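Local structure of nuclear import protein MOG1 (Saccharomyces cerevisiae, 1JHS) at residues A[6-11]-A[35-40]; A[50-55]-A[162-167]; A[68-73]-A[102-107]; A[89-94]-A[109-114]. The protein takes part in the Ran GTPase system for nuclear protein import and poly(A)+ mRNA export, and interacts with the Ran GTPase GSP1. The protein carries 1 engineered substitution. One frame throughout, in Å; residues are numbered along the deposited sequence.

Contact 1: residues A[6-11]-A[35-40]; sequences VELYGG and AVYVNS. Engineered in segment 35-40: A35 (natural residue Glu).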
loop_
_atom_site.group_PDB
_atom_site.type_symbol
_atom_site.label_atom_id
_atom_site.label_comp_id
_atom_site.label_asym_id
_atom_site.label_seq_id
_atom_site.Cartn_x
_atom_site.Cartn_y
_atom_site.Cartn_z
ATOM N N VAL A 6 4.553 -9.349 11.892
ATOM C CA VAL A 6 3.706 -8.607 12.819
ATOM C C VAL A 6 2.365 -9.284 12.861
ATOM O O VAL A 6 1.971 -9.955 11.899
ATOM C CB VAL A 6 3.452 -7.128 12.390
ATOM C CG1 VAL A 6 4.692 -6.281 12.602
ATOM C CG2 VAL A 6 2.994 -7.077 10.952
ATOM N N GLU A 7 1.670 -9.103 13.976
ATOM C CA GLU A 7 0.338 -9.651 14.150
ATOM C C GLU A 7 -0.669 -8.535 13.949
ATOM O O GLU A 7 -0.531 -7.455 14.529
ATOM C CB GLU A 7 0.153 -10.212 15.554
ATOM C CG GLU A 7 0.837 -11.533 15.772
ATOM C CD GLU A 7 0.401 -12.185 17.072
ATOM O OE1 GLU A 7 -0.372 -11.567 17.855
ATOM O OE2 GLU A 7 0.826 -13.321 17.308
ATOM N N LEU A 8 -1.677 -8.791 13.121
ATOM C CA LEU A 8 -2.697 -7.792 12.872
ATOM C C LEU A 8 -4.041 -8.272 13.411
ATOM O O LEU A 8 -4.261 -9.467 13.575
ATOM C CB LEU A 8 -2.856 -7.541 11.367
ATOM C CG LEU A 8 -1.624 -7.202 10.531
ATOM C CD1 LEU A 8 -2.111 -6.783 9.144
ATOM C CD2 LEU A 8 -0.834 -6.075 11.156
ATOM N N TYR A 9 -4.937 -7.325 13.661
ATOM C CA TYR A 9 -6.278 -7.657 14.123
ATOM C C TYR A 9 -6.291 -8.663 15.287
ATOM O O TYR A 9 -6.927 -9.733 15.216
ATOM C CB TYR A 9 -7.089 -8.198 12.939
ATOM C CG TYR A 9 -7.086 -7.273 11.735
ATOM C CD1 TYR A 9 -6.301 -7.552 10.610
ATOM C CD2 TYR A 9 -7.831 -6.086 11.736
ATOM C CE1 TYR A 9 -6.256 -6.676 9.524
ATOM C CE2 TYR A 9 -7.798 -5.210 10.658
ATOM C CZ TYR A 9 -7.006 -5.505 9.545
ATOM O OH TYR A 9 -6.982 -4.625 8.472
ATOM N N GLY A 10 -5.589 -8.321 16.358
ATOM C CA GLY A 10 -5.561 -9.206 17.512
ATOM C C GLY A 10 -4.816 -10.512 17.327
ATOM O O GLY A 10 -4.827 -11.361 18.226
ATOM N N GLY A 11 -4.167 -10.689 16.178
ATOM C CA GLY A 11 -3.427 -11.914 15.928
ATOM C C GLY A 11 -4.106 -12.828 14.926
ATOM O O GLY A 11 -3.637 -13.937 14.672
ATOM N N ALA A 35 -5.398 -1.756 9.855
ATOM C CA ALA A 35 -4.156 -1.914 10.595
ATOM C C ALA A 35 -3.315 -0.757 9.980
ATOM O O ALA A 35 -3.288 -0.594 8.760
ATOM C CB ALA A 35 -3.520 -3.284 10.319
ATOM N N VAL A 36 -2.693 0.070 10.815
ATOM C CA VAL A 36 -1.929 1.235 10.332
ATOM C C VAL A 36 -0.532 1.268 10.932
ATOM O O VAL A 36 -0.386 1.225 12.160
ATOM C CB VAL A 36 -2.644 2.559 10.740
ATOM C CG1 VAL A 36 -1.860 3.777 10.243
ATOM C CG2 VAL A 36 -4.100 2.554 10.183
ATOM N N TYR A 37 0.486 1.351 10.073
ATOM C CA TYR A 37 1.877 1.438 10.541
ATOM C C TYR A 37 2.512 2.690 9.949
ATOM O O TYR A 37 2.262 3.010 8.774
ATOM C CB TYR A 37 2.686 0.219 10.081
ATOM C CG TYR A 37 2.369 -1.014 10.872
ATOM C CD1 TYR A 37 1.204 -1.736 10.626
ATOM C CD2 TYR A 37 3.179 -1.399 11.947
ATOM C CE1 TYR A 37 0.838 -2.810 11.440
ATOM C CE2 TYR A 37 2.822 -2.475 12.774
ATOM C CZ TYR A 37 1.644 -3.166 12.506
ATOM O OH TYR A 37 1.256 -4.215 13.311
ATOM N N VAL A 38 3.302 3.413 10.738
ATOM C CA VAL A 38 3.983 4.603 10.186
ATOM C C VAL A 38 5.483 4.521 10.447
ATOM O O VAL A 38 5.935 3.966 11.473
ATOM C CB VAL A 38 3.488 5.957 10.781
ATOM C CG1 VAL A 38 2.040 6.235 10.362
ATOM C CG2 VAL A 38 3.658 5.960 12.305
ATOM N N ASN A 39 6.255 5.047 9.500
ATOM C CA ASN A 39 7.707 5.015 9.614
ATOM C C ASN A 39 8.089 5.976 10.752
ATOM O O ASN A 39 7.859 7.187 10.635
ATOM C CB ASN A 39 8.338 5.500 8.295
ATOM C CG ASN A 39 9.850 5.330 8.274
ATOM O OD1 ASN A 39 10.512 5.428 9.316
ATOM N ND2 ASN A 39 10.406 5.092 7.088
ATOM N N SER A 40 8.655 5.442 11.839
ATOM C CA SER A 40 9.073 6.290 12.964
ATOM C C SER A 40 10.601 6.345 13.111
ATOM O O SER A 40 11.109 6.693 14.175
ATOM C CB SER A 40 8.461 5.785 14.270
ATOM O OG SER A 40 8.958 4.489 14.549
#
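The side chains of V6 and L8 close round the phenol end of Y37. The L8 branch ending in CD2 comes in at the edge of the ring, near its plane, and lies 3.5 Å from Y37 OH and 3.7 Å from Y37 CE1. V6 and Y37 reach toward each other from opposite directions: V6 CB is 3.8 Å from Y37 OH, and V6 CG1 stands obliquely to the ring, 4.2 Å from Y37 CE2. With chi1 of Y37 at -75°, CG lies anti to the carbonyl carbon, and the ring reaches out from strand 34-39 to the hydrophobic side chains of strand 4-8. The engineered A35, a glutamate in the natural protein, continues the patch. Its CB meets both methyls of L8, CD1 and CD2, at 4.0 Å, and also the phenol end of Y9, with Y9 OH at 4.1 Å. That hydroxyl is hydrogen-bonded to the backbone oxygen of T33, so Y9 is tied to the chain just ahead of A35. Behind this first shell, T15 and V17 of strand 13-17 touch V6, and V17 also reaches Y37, while V59 of strand 56-63 lies against L8 and A35. The strands belong to different antiparallel sheets, one of three strands and one of seven; the axes of 6-8 and 35-39, 9.1 Å apart at closest and 143° apart in direction, are bridged by side chains. The contact is van der Waals packing of methyl groups against a phenol ring and its hydroxyl, with backbone bonding left to each sheet.

Contact 2: residues A[50-55]-A[162-167]; sequences GLATNE and PARCHA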
loop_
_atom_site.group_PDB
_atom_site.type_symbol
_atom_site.label_atom_id
_atom_site.label_comp_id
_atom_site.label_asym_id
_atom_site.label_seq_id
_atom_site.Cartn_x
_atom_site.Cartn_y
_atom_site.Cartn_z
ATOM N N GLY A 50 16.391 1.079 1.818
ATOM C CA GLY A 50 16.080 1.894 0.668
ATOM C C GLY A 50 14.918 2.821 1.017
ATOM O O GLY A 50 14.532 3.653 0.207
ATOM N N LEU A 51 14.359 2.673 2.218
ATOM C CA LEU A 51 13.238 3.515 2.657
ATOM C C LEU A 51 13.756 4.798 3.314
ATOM O O LEU A 51 14.916 4.872 3.710
ATOM C CB LEU A 51 12.351 2.750 3.653
ATOM C CG LEU A 51 11.783 1.416 3.159
ATOM C CD1 LEU A 51 10.829 0.792 4.201
ATOM C CD2 LEU A 51 11.051 1.675 1.850
ATOM N N ALA A 52 12.913 5.822 3.401
ATOM C CA ALA A 52 13.336 7.068 4.043
ATOM C C ALA A 52 12.702 7.077 5.441
ATOM O O ALA A 52 12.888 6.113 6.196
ATOM C CB ALA A 52 12.889 8.275 3.202
ATOM N N THR A 53 11.968 8.129 5.806
ATOM C CA THR A 53 11.348 8.140 7.134
ATOM C C THR A 53 9.903 8.606 7.128
ATOM O O THR A 53 9.348 8.838 8.192
ATOM C CB THR A 53 12.108 9.052 8.180
ATOM O OG1 THR A 53 11.957 10.433 7.821
ATOM C CG2 THR A 53 13.598 8.730 8.226
ATOM N N ASN A 54 9.280 8.711 5.952
ATOM C CA ASN A 54 7.910 9.220 5.901
ATOM C C ASN A 54 6.847 8.328 5.266
ATOM O O ASN A 54 5.750 8.799 5.015
ATOM C CB ASN A 54 7.887 10.602 5.226
ATOM C CG ASN A 54 8.301 10.549 3.757
ATOM O OD1 ASN A 54 8.663 9.487 3.252
ATOM N ND2 ASN A 54 8.269 11.706 3.068
ATOM N N GLU A 55 7.148 7.057 5.021
ATOM C CA GLU A 55 6.137 6.157 4.427
ATOM C C GLU A 55 5.119 5.688 5.471
ATOM O O GLU A 55 5.395 5.692 6.656
ATOM C CB GLU A 55 6.795 4.912 3.814
ATOM C CG GLU A 55 7.872 5.219 2.765
ATOM C CD GLU A 55 9.243 5.407 3.401
ATOM O OE1 GLU A 55 9.340 5.328 4.647
ATOM O OE2 GLU A 55 10.225 5.611 2.661
ATOM N N PRO A 162 11.938 6.106 -9.217
ATOM C CA PRO A 162 12.849 6.376 -8.101
ATOM C C PRO A 162 13.229 5.081 -7.370
ATOM O O PRO A 162 12.410 4.167 -7.241
ATOM C CB PRO A 162 12.034 7.314 -7.204
ATOM C CG PRO A 162 11.160 8.041 -8.169
ATOM C CD PRO A 162 10.728 6.949 -9.137
ATOM N N ALA A 163 14.469 5.001 -6.896
ATOM C CA ALA A 163 14.932 3.813 -6.169
ATOM C C ALA A 163 14.041 3.486 -4.975
ATOM O O ALA A 163 13.784 2.317 -4.686
ATOM C CB ALA A 163 16.367 4.020 -5.662
ATOM N N ARG A 164 13.594 4.518 -4.265
ATOM C CA ARG A 164 12.774 4.277 -3.077
ATOM C C ARG A 164 11.443 3.647 -3.466
ATOM O O ARG A 164 10.898 2.845 -2.711
ATOM C CB ARG A 164 12.535 5.576 -2.293
ATOM C CG ARG A 164 11.794 5.339 -0.974
ATOM C CD ARG A 164 11.956 6.504 -0.005
ATOM N NE ARG A 164 11.463 7.782 -0.528
ATOM C CZ ARG A 164 10.476 8.488 0.023
ATOM N NH1 ARG A 164 9.858 8.034 1.106
ATOM N NH2 ARG A 164 10.158 9.682 -0.466
ATOM N N CYS A 165 10.909 4.020 -4.628
ATOM C CA CYS A 165 9.659 3.414 -5.093
ATOM C C CYS A 165 9.888 1.933 -5.383
ATOM O O CYS A 165 9.024 1.095 -5.134
ATOM C CB CYS A 165 9.168 4.125 -6.338
ATOM S SG CYS A 165 8.559 5.800 -5.920
ATOM N N HIS A 166 11.061 1.614 -5.924
ATOM C CA HIS A 166 11.394 0.217 -6.185
ATOM C C HIS A 166 11.446 -0.535 -4.842
ATOM O O HIS A 166 11.002 -1.702 -4.732
ATOM C CB HIS A 166 12.751 0.139 -6.895
ATOM C CG HIS A 166 13.155 -1.249 -7.273
ATOM N ND1 HIS A 166 13.575 -2.182 -6.347
ATOM C CD2 HIS A 166 13.140 -1.888 -8.469
ATOM C CE1 HIS A 166 13.795 -3.340 -6.956
ATOM N NE2 HIS A 166 13.537 -3.188 -8.244
ATOM N N ALA A 167 11.956 0.138 -3.814
ATOM C CA ALA A 167 12.068 -0.476 -2.497
ATOM C C ALA A 167 10.662 -0.686 -1.919
ATOM O O ALA A 167 10.354 -1.760 -1.383
ATOM C CB ALA A 167 12.889 0.410 -1.579
#
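R164 overlaps A52 with one face of its guanidinium group, A52 CB lying 3.7 Å from R164 NH1. The same side chain forms a salt bridge to E55 that joins the first turn of helix 163-178 to the loop between strands 34-39 and 56-63. The arginine starts with CG anti to the backbone nitrogen (chi1 -175°) and bends at chi3 (59°), which turns NH1 into the loop. There NH1 is gripped twice. N54 OD1 accepts from R164 NH1 at 2.9 Å in the carbonyl plane of the amide, though that oxygen is tilted from the guanidinium plane. E55 OE2, also 2.9 Å from R164 NH1, lies in the guanidinium plane but is itself met from above its carboxylate plane. E152 makes a salt bridge to NH2, which also donates to the backbone oxygen of P147, while E55 OE1 is held by N39 ND2. A leucine in place of R164 would probably leave the E55 and E152 carboxylates without their shared cation and N54 OD1 without its donor. Nearer the helix backbone, the aliphatic part of R164 runs beside the loop, CG 3.4 Å from G50 O, and L51 CD2 rests on A167 CB at 4.1 Å. The loop fixes the carboxylate from its own side as well: A52 N donates to E55 OE2 over 2.8 Å in a nearly straight bond, 170° at the hydrogen, using the syn lone pair.

Contact 3: residues A[68-73]-A[102-107]; sequences SDLKEA and TKFTGL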
loop_
_atom_site.group_PDB
_atom_site.type_symbol
_atom_site.label_atom_id
_atom_site.label_comp_id
_atom_site.label_asym_id
_atom_site.label_seq_id
_atom_site.Cartn_x
_atom_site.Cartn_y
_atom_site.Cartn_z
ATOM N N SER A 68 -15.318 -9.719 -11.309
ATOM C CA SER A 68 -14.652 -11.032 -11.366
ATOM C C SER A 68 -13.166 -11.022 -11.683
ATOM O O SER A 68 -12.390 -11.804 -11.107
ATOM C CB SER A 68 -15.325 -11.927 -12.411
ATOM O OG SER A 68 -16.606 -12.326 -11.971
ATOM N N ASP A 69 -12.782 -10.178 -12.635
ATOM C CA ASP A 69 -11.403 -10.083 -13.068
ATOM C C ASP A 69 -10.544 -9.463 -11.969
ATOM O O ASP A 69 -10.871 -8.397 -11.432
ATOM C CB ASP A 69 -11.312 -9.244 -14.341
ATOM C CG ASP A 69 -9.897 -9.131 -14.856
ATOM O OD1 ASP A 69 -9.353 -8.012 -14.822
ATOM O OD2 ASP A 69 -9.318 -10.161 -15.289
ATOM N N LEU A 70 -9.447 -10.139 -11.648
ATOM C CA LEU A 70 -8.556 -9.674 -10.601
ATOM C C LEU A 70 -8.054 -8.246 -10.819
ATOM O O LEU A 70 -8.183 -7.408 -9.927
ATOM C CB LEU A 70 -7.358 -10.637 -10.469
ATOM C CG LEU A 70 -6.233 -10.225 -9.512
ATOM C CD1 LEU A 70 -6.749 -10.180 -8.057
ATOM C CD2 LEU A 70 -5.094 -11.228 -9.643
ATOM N N LYS A 71 -7.465 -7.970 -11.986
ATOM C CA LYS A 71 -6.945 -6.623 -12.260
ATOM C C LYS A 71 -8.049 -5.555 -12.216
ATOM O O LYS A 71 -7.835 -4.435 -11.755
ATOM C CB LYS A 71 -6.242 -6.573 -13.626
ATOM C CG LYS A 71 -5.829 -5.153 -14.015
ATOM C CD LYS A 71 -4.827 -5.103 -15.135
ATOM C CE LYS A 71 -4.403 -3.666 -15.429
ATOM N NZ LYS A 71 -3.489 -3.630 -16.620
ATOM N N GLU A 72 -9.229 -5.890 -12.725
ATOM C CA GLU A 72 -10.338 -4.950 -12.700
ATOM C C GLU A 72 -10.751 -4.641 -11.262
ATOM O O GLU A 72 -11.051 -3.486 -10.931
ATOM C CB GLU A 72 -11.532 -5.507 -13.486
ATOM C CG GLU A 72 -11.583 -5.043 -14.915
ATOM C CD GLU A 72 -12.715 -5.710 -15.697
ATOM O OE1 GLU A 72 -13.805 -5.943 -15.116
ATOM O OE2 GLU A 72 -12.498 -5.997 -16.898
ATOM N N ALA A 73 -10.753 -5.659 -10.402
ATOM C CA ALA A 73 -11.102 -5.453 -8.992
ATOM C C ALA A 73 -10.041 -4.537 -8.352
ATOM O O ALA A 73 -10.354 -3.650 -7.555
ATOM C CB ALA A 73 -11.154 -6.795 -8.253
ATOM N N THR A 102 -6.286 -14.211 -7.095
ATOM C CA THR A 102 -6.386 -13.597 -5.782
ATOM C C THR A 102 -5.425 -12.499 -5.349
ATOM O O THR A 102 -5.752 -11.761 -4.430
ATOM C CB THR A 102 -6.340 -14.659 -4.690
ATOM O OG1 THR A 102 -5.067 -15.309 -4.733
ATOM C CG2 THR A 102 -7.462 -15.696 -4.882
ATOM N N LYS A 103 -4.267 -12.375 -5.992
ATOM C CA LYS A 103 -3.295 -11.379 -5.532
ATOM C C LYS A 103 -2.718 -10.537 -6.648
ATOM O O LYS A 103 -2.128 -11.067 -7.585
ATOM C CB LYS A 103 -2.156 -12.067 -4.782
ATOM C CG LYS A 103 -2.610 -12.859 -3.565
ATOM C CD LYS A 103 -1.457 -13.626 -2.915
ATOM C CE LYS A 103 -1.907 -14.217 -1.578
ATOM N NZ LYS A 103 -0.753 -14.883 -0.870
ATOM N N PHE A 104 -2.883 -9.220 -6.509
ATOM C CA PHE A 104 -2.410 -8.272 -7.512
ATOM C C PHE A 104 -1.712 -7.112 -6.818
ATOM O O PHE A 104 -2.171 -6.655 -5.765
ATOM C CB PHE A 104 -3.613 -7.759 -8.321
ATOM C CG PHE A 104 -3.226 -7.128 -9.623
ATOM C CD1 PHE A 104 -3.176 -7.887 -10.783
ATOM C CD2 PHE A 104 -2.859 -5.779 -9.673
ATOM C CE1 PHE A 104 -2.762 -7.320 -12.004
ATOM C CE2 PHE A 104 -2.449 -5.198 -10.880
ATOM C CZ PHE A 104 -2.400 -5.977 -12.048
ATOM N N THR A 105 -0.606 -6.638 -7.403
ATOM C CA THR A 105 0.150 -5.522 -6.837
ATOM C C THR A 105 0.545 -4.485 -7.909
ATOM O O THR A 105 0.680 -4.817 -9.084
ATOM C CB THR A 105 1.473 -6.015 -6.175
ATOM O OG1 THR A 105 2.297 -6.672 -7.158
ATOM C CG2 THR A 105 1.179 -7.000 -5.066
ATOM N N GLY A 106 0.743 -3.238 -7.478
ATOM C CA GLY A 106 1.171 -2.202 -8.402
ATOM C C GLY A 106 1.555 -0.928 -7.657
ATOM O O GLY A 106 1.304 -0.814 -6.449
ATOM N N LEU A 107 2.228 -0.017 -8.363
ATOM C CA LEU A 107 2.590 1.297 -7.823
ATOM C C LEU A 107 1.712 2.241 -8.659
ATOM O O LEU A 107 1.624 2.098 -9.877
ATOM C CB LEU A 107 4.052 1.633 -8.085
ATOM C CG LEU A 107 5.130 0.910 -7.295
ATOM C CD1 LEU A 107 6.463 1.467 -7.780
ATOM C CD2 LEU A 107 4.959 1.155 -5.799
#
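In the layer where helix 70-83 lies on the seven-stranded antiparallel sheet, L70 and K71 of its first turn pack on F104 at the start of strand 103-113. L70 CG sits 3.8 Å from F104 CB, and the branch ending in CD2 comes to the edge of the F104 ring, near its plane. L70 CD2 also approaches K103 O at 3.6 Å, while L70 CD1 settles 3.8 Å from T102 C, so the isobutyl group spreads over backbone where T102 and K103 form a classic beta bulge against strand 87-99. K71 takes one face of the ring: its CA stands 4.2 Å above the F104 plane, displaced toward the rim. From CB the lysine runs extended past the ring, with CB 3.9 Å from F104 CE1 and both CG and CD close to CZ, and NZ ends in a salt bridge with E95. The F104 ring also meets that of W74, their planes at about 50°. The turn is held at its beginning by the N-cap residue D69, whose OD1 accepts from E72 N at 3.0 Å on the anti side, tilted from the carboxylate plane. Across the interface itself the chemistry is contact of carbon with carbon and of methyl with backbone; K71 offers its CA and aliphatic carbons to the phenylalanine, while the charge of its ammonium group, beyond the ring, is probably offset by E95.

Contact 4: residues A[89-94]-A[109-114]; sequences KWEALQ and MEVANK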
loop_
_atom_site.group_PDB
_atom_site.type_symbol
_atom_site.label_atom_id
_atom_site.label_comp_id
_atom_site.label_asym_id
_atom_site.label_seq_id
_atom_site.Cartn_x
_atom_site.Cartn_y
_atom_site.Cartn_z
ATOM N N LYS A 89 -7.274 11.040 -12.715
ATOM C CA LYS A 89 -6.644 10.060 -13.606
ATOM C C LYS A 89 -5.347 9.641 -12.955
ATOM O O LYS A 89 -4.632 10.458 -12.378
ATOM C CB LYS A 89 -6.333 10.646 -14.991
ATOM C CG LYS A 89 -7.557 11.224 -15.685
ATOM C CD LYS A 89 -7.276 11.626 -17.124
ATOM C CE LYS A 89 -8.572 12.172 -17.753
ATOM N NZ LYS A 89 -8.401 12.291 -19.216
ATOM N N TRP A 90 -5.035 8.363 -13.057
ATOM C CA TRP A 90 -3.807 7.873 -12.466
ATOM C C TRP A 90 -3.185 6.851 -13.386
ATOM O O TRP A 90 -3.843 6.336 -14.315
ATOM C CB TRP A 90 -4.072 7.227 -11.087
ATOM C CG TRP A 90 -5.207 6.205 -11.054
ATOM C CD1 TRP A 90 -6.535 6.462 -10.844
ATOM C CD2 TRP A 90 -5.095 4.783 -11.226
ATOM N NE1 TRP A 90 -7.259 5.290 -10.868
ATOM C CE2 TRP A 90 -6.399 4.242 -11.097
ATOM C CE3 TRP A 90 -4.026 3.916 -11.470
ATOM C CZ2 TRP A 90 -6.661 2.861 -11.211
ATOM C CZ3 TRP A 90 -4.285 2.534 -11.584
ATOM C CH2 TRP A 90 -5.595 2.028 -11.448
ATOM N N GLU A 91 -1.921 6.548 -13.136
ATOM C CA GLU A 91 -1.262 5.542 -13.948
ATOM C C GLU A 91 -0.552 4.528 -13.074
ATOM O O GLU A 91 -0.130 4.838 -11.946
ATOM C CB GLU A 91 -0.291 6.185 -14.940
ATOM C CG GLU A 91 0.925 6.893 -14.385
ATOM C CD GLU A 91 1.783 7.506 -15.522
ATOM O OE1 GLU A 91 2.889 8.021 -15.234
ATOM O OE2 GLU A 91 1.343 7.472 -16.696
ATOM N N ALA A 92 -0.469 3.302 -13.579
ATOM C CA ALA A 92 0.205 2.242 -12.859
ATOM C C ALA A 92 1.650 2.273 -13.321
ATOM O O ALA A 92 1.926 1.954 -14.479
ATOM C CB ALA A 92 -0.444 0.890 -13.192
ATOM N N LEU A 93 2.560 2.680 -12.435
ATOM C CA LEU A 93 3.983 2.731 -12.767
ATOM C C LEU A 93 4.565 1.325 -12.849
ATOM O O LEU A 93 5.533 1.083 -13.571
ATOM C CB LEU A 93 4.762 3.525 -11.716
ATOM C CG LEU A 93 4.290 4.954 -11.446
ATOM C CD1 LEU A 93 5.267 5.645 -10.528
ATOM C CD2 LEU A 93 4.160 5.709 -12.754
ATOM N N GLN A 94 3.984 0.416 -12.071
ATOM C CA GLN A 94 4.398 -0.981 -12.043
ATOM C C GLN A 94 3.151 -1.807 -11.703
ATOM O O GLN A 94 2.255 -1.318 -11.014
ATOM C CB GLN A 94 5.469 -1.200 -10.968
ATOM C CG GLN A 94 6.125 -2.561 -11.060
ATOM C CD GLN A 94 7.628 -2.473 -10.928
ATOM O OE1 GLN A 94 8.214 -1.420 -11.153
ATOM N NE2 GLN A 94 8.259 -3.581 -10.591
ATOM N N MET A 109 0.247 6.419 -9.427
ATOM C CA MET A 109 0.553 7.833 -9.288
ATOM C C MET A 109 -0.475 8.650 -10.046
ATOM O O MET A 109 -0.862 8.309 -11.175
ATOM C CB MET A 109 1.938 8.126 -9.869
ATOM C CG MET A 109 2.468 9.543 -9.604
ATOM S SD MET A 109 4.113 9.726 -10.396
ATOM C CE MET A 109 3.657 9.348 -12.016
ATOM N N GLU A 110 -0.933 9.718 -9.406
ATOM C CA GLU A 110 -1.898 10.623 -10.023
ATOM C C GLU A 110 -1.232 11.285 -11.227
ATOM O O GLU A 110 -0.039 11.604 -11.169
ATOM C CB GLU A 110 -2.275 11.734 -9.025
ATOM C CG GLU A 110 -2.799 13.034 -9.677
ATOM C CD GLU A 110 -3.161 14.080 -8.647
ATOM O OE1 GLU A 110 -4.065 13.798 -7.835
ATOM O OE2 GLU A 110 -2.543 15.179 -8.643
ATOM N N VAL A 111 -1.976 11.467 -12.315
ATOM C CA VAL A 111 -1.434 12.212 -13.449
ATOM C C VAL A 111 -2.365 13.400 -13.721
ATOM O O VAL A 111 -1.996 14.334 -14.427
ATOM C CB VAL A 111 -1.242 11.337 -14.728
ATOM C CG1 VAL A 111 -0.123 10.330 -14.476
ATOM C CG2 VAL A 111 -2.541 10.660 -15.152
ATOM N N ALA A 112 -3.569 13.366 -13.147
ATOM C CA ALA A 112 -4.510 14.475 -13.300
ATOM C C ALA A 112 -5.402 14.603 -12.070
ATOM O O ALA A 112 -5.742 13.591 -11.432
ATOM C CB ALA A 112 -5.370 14.298 -14.550
ATOM N N ASN A 113 -5.742 15.838 -11.699
ATOM C CA ASN A 113 -6.646 16.001 -10.563
ATOM C C ASN A 113 -7.779 16.963 -10.938
ATOM O O ASN A 113 -7.743 17.594 -12.002
ATOM C CB ASN A 113 -5.896 16.461 -9.290
ATOM C CG ASN A 113 -5.151 17.769 -9.459
ATOM O OD1 ASN A 113 -5.683 18.764 -9.966
ATOM N ND2 ASN A 113 -3.908 17.786 -8.998
ATOM N N LYS A 114 -8.799 17.062 -10.091
ATOM C CA LYS A 114 -9.950 17.914 -10.404
ATOM C C LYS A 114 -9.700 19.405 -10.515
ATOM O O LYS A 114 -10.543 20.134 -11.076
ATOM C CB LYS A 114 -11.085 17.678 -9.387
ATOM C CG LYS A 114 -10.750 18.084 -7.953
ATOM C CD LYS A 114 -11.990 17.972 -7.028
ATOM C CE LYS A 114 -13.194 18.722 -7.624
ATOM N NZ LYS A 114 -14.488 18.504 -6.873
#
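E91, on the face of the sheet shared with K89, M109 and A112, crosses V111 of the bulge at about a right angle. E91 CB is 4.2 Å from V111 CG1. With chi1 at 66°, CG is placed between the backbone nitrogen and the carbonyl carbon, and both E91 CG and CD lie 3.6 Å from that methyl. At the tip, E91 OE1 approaches M109 CE at 3.6 Å, and OE2 stays beside V111 CG1. M109 runs alongside E91 in the same direction and bends at chi3 (57°), which brings its CE to L93 CD2 at 3.7 Å. K89 CB lies 3.8 Å from both A112 CB and V111 CG2.

Backbone bonds fix the pairing, which slips by one residue between K89 and W90. E91 and M109 form an antiparallel hydrogen-bonded pair, each donating to the other. At the bulge, K89 O takes two donors from the same face of its carbonyl plane: V111 N at 2.8 Å, nearly straight, and A112 N at 3.2 Å; K89 N donates to A112 O. W90 and E110, a non-hydrogen-bonded pair, send their side chains apart. W90 reaches E79 of helix 70-83 through NE1, whereas E110 OE1 pairs with T87 OG1 and OE2 accepts from N113 ND2, which K117 O also holds. Replacing E110 by an alanine removes both oxygens and would probably leave T87 OG1 without this mate and the N113 amide freer to turn. The arrangement is that of a beta hairpin, strands 87-99 and 103-113, with a classic beta bulge where V111 and A112 together face K89.

Overall arrangement
Contacts 1, 2 and 3 are partly buried, whereas contact 4 lies at the surface. Contacts 3 and 4 share strand 103-113 and are stitched together by backbone bonding between L107 and the 93-94 corner, but one packs a helix on the sheet through apolar groups and the other pairs strands at its edge by backbone bonds. Contact 1 is also apolar, joining two sheets toward the far end of the large one, about 28 Å from contact 4 between centres. Contact 2 differs in resting on charge; it meets contact 1 through the side chain of N39, and brushes contact 3 where L107 CD1 touches C165 O.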